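Local coordinates for protein beta-n-acetylhexosaminidase (Streptococcus pneumoniae, PDB 4AZI) that probably removes terminal beta-linked N-acetylglucosamine residues from glycans as a family 20 exo-beta-D-N-acetylglucosaminidase, at residues Y292-K295 with K296-N300. The protein carries 2 engineered substitutions. Sequence-based numbering, arbitrary orientation. Where two conformers were deposited one is given.
Engineered in segment 292-295: Y292 (natural residue Gly). With OAN (O-(2-acetamido-2-deoxy D-glucopyranosylidene) amino-N-phenylcarbamate), chain C.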
# COMPACT_ATOMS: atom_id res chain seq x y z
N TYR A 292 -6.21 8.29 15.23
CA TYR A 292 -4.96 7.92 14.56
C TYR A 292 -3.75 8.75 15.00
O TYR A 292 -2.88 9.08 14.20
CB TYR A 292 -5.13 7.94 13.03
CG TYR A 292 -6.40 7.26 12.54
CD1 TYR A 292 -6.79 6.01 13.03
CD2 TYR A 292 -7.18 7.84 11.54
CE1 TYR A 292 -7.94 5.38 12.56
CE2 TYR A 292 -8.33 7.21 11.07
CZ TYR A 292 -8.70 5.98 11.58
OH TYR A 292 -9.83 5.36 11.11
N PHE A 293 -3.71 9.08 16.29
CA PHE A 293 -2.54 9.75 16.87
C PHE A 293 -1.52 8.70 17.32
O PHE A 293 -1.87 7.52 17.45
CB PHE A 293 -2.94 10.73 18.00
CG PHE A 293 -3.72 10.11 19.13
CD1 PHE A 293 -5.10 9.94 19.04
CD2 PHE A 293 -3.07 9.73 20.30
CE1 PHE A 293 -5.81 9.38 20.09
CE2 PHE A 293 -3.79 9.17 21.35
CZ PHE A 293 -5.16 8.99 21.25
N LEU A 294 -0.28 9.12 17.54
CA LEU A 294 0.84 8.19 17.73
C LEU A 294 0.73 7.25 18.93
O LEU A 294 0.88 6.04 18.80
CB LEU A 294 2.18 8.94 17.76
CG LEU A 294 3.43 8.07 17.73
CD1 LEU A 294 3.44 7.16 16.50
CD2 LEU A 294 4.68 8.94 17.79
N LYS A 295 0.47 7.82 20.10
CA LYS A 295 0.44 7.06 21.35
C LYS A 295 -0.52 5.85 21.29
O LYS A 295 -0.17 4.75 21.71
CB LYS A 295 0.07 8.00 22.49
CG LYS A 295 0.36 7.48 23.89
CD LYS A 295 0.48 8.64 24.89
CE LYS A 295 -0.61 9.70 24.73
NZ LYS A 295 -2.01 9.17 24.84
N LYS A 296 -1.71 6.08 20.75
CA LYS A 296 -2.71 5.03 20.61
C LYS A 296 -2.31 3.96 19.57
O LYS A 296 -2.53 2.76 19.78
CB LYS A 296 -4.07 5.66 20.26
CG LYS A 296 -5.20 4.67 19.99
CD LYS A 296 -5.65 3.94 21.25
CE LYS A 296 -6.59 4.79 22.09
NZ LYS A 296 -7.11 4.01 23.25
N ALA A 297 -1.75 4.41 18.45
CA ALA A 297 -1.24 3.51 17.41
C ALA A 297 -0.21 2.55 18.02
O ALA A 297 -0.28 1.34 17.81
CB ALA A 297 -0.63 4.29 16.26
N ILE A 298 0.73 3.12 18.77
CA ILE A 298 1.74 2.33 19.47
C ILE A 298 1.14 1.33 20.46
O ILE A 298 1.56 0.17 20.49
CB ILE A 298 2.81 3.24 20.14
CG1 ILE A 298 3.66 3.89 19.05
CG2 ILE A 298 3.67 2.43 21.10
CD1 ILE A 298 4.57 5.01 19.51
N GLU A 299 0.16 1.79 21.25
CA GLU A 299 -0.58 0.92 22.17
C GLU A 299 -1.20 -0.25 21.40
O GLU A 299 -1.00 -1.40 21.77
CB GLU A 299 -1.68 1.70 22.91
CG GLU A 299 -2.39 0.91 24.01
CD GLU A 299 -3.65 1.58 24.52
OE1 GLU A 299 -4.05 2.62 23.96
OE2 GLU A 299 -4.26 1.07 25.49
N ASN A 300 -1.91 0.07 20.33
CA ASN A 300 -2.65 -0.93 19.55
C ASN A 300 -1.81 -2.01 18.86
O ASN A 300 -2.31 -3.10 18.57
CB ASN A 300 -3.58 -0.27 18.51
CG ASN A 300 -4.71 0.52 19.15
OD1 ASN A 300 -5.17 1.50 18.58
ND2 ASN A 300 -5.17 0.08 20.32
CAH OAN C . -8.42 3.29 3.32
CAG OAN C . -8.15 4.47 4.27
OAN OAN C . -7.61 4.27 5.35
NAI OAN C . -8.56 5.66 3.83
CAB OAN C . -8.39 6.93 4.57
CAC OAN C . -6.99 7.49 4.33
OAJ OAN C . -6.97 8.20 3.08
CAD OAN C . -6.55 8.41 5.45
OAK OAN C . -5.26 8.90 5.13
CAE OAN C . -6.49 7.62 6.77
CAF OAN C . -6.11 8.45 8.00
OAM OAN C . -7.13 9.41 8.28
OAL OAN C . -7.73 6.92 7.06
CAA OAN C . -8.67 6.77 6.08
NAY OAN C . -9.89 6.45 6.48
OAQ OAN C . -10.07 6.33 7.82
CAP OAN C . -11.32 6.66 8.26
OAR OAN C . -11.61 6.52 9.45
NAO OAN C . -12.17 7.14 7.34
CAS OAN C . -13.45 7.48 7.56
CAT OAN C . -14.42 6.94 6.72
CAU OAN C . -15.77 7.26 6.90
CAV OAN C . -16.15 8.13 7.93
CAW OAN C . -15.17 8.68 8.77
CAX OAN C . -13.83 8.36 8.59
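The first turn of helix 294-303, in the beta-alpha-beta unit formed with strands 271-282 and 321-329, begins with F293 at the N-cap position, whose ring packs on K296 three residues later. A chi1 of 57° sets F293 CG between the backbone N and the carbonyl carbon, and the ring lies alongside the first turn. There K296 CB sits over one ring face, 3.9 Å from the F293 centroid and displaced toward the CE2-CZ rim, a CH-pi contact. The backbone ladder opens with A297 N to F293 O at 3.3 Å, followed by the shorter, nearly straight bond from I298 N to L294 O at 2.9 Å and then E299 N to K295 O. On another side of the turn, L294 CG meets I298 CD1 at 3.7 Å; L294 and I298 both also touch helix 339-352, where A297 packs on L345. The K296 chain bends at chi2 and chi3; a salt bridge from its NZ to E299 OE1 is doubtful, as E299 has two conformers. Just before the N-cap position, the engineered Y292 turns into the ligand pocket and donates a hydrogen bond from OH to the carbamate oxygen OAR of the inhibitor, 2.7 Å away and in the plane of the ring. The loop after strand 271-282 thus carries a pocket residue and leads into the helix, as in the beta-alpha units of a TIM barrel.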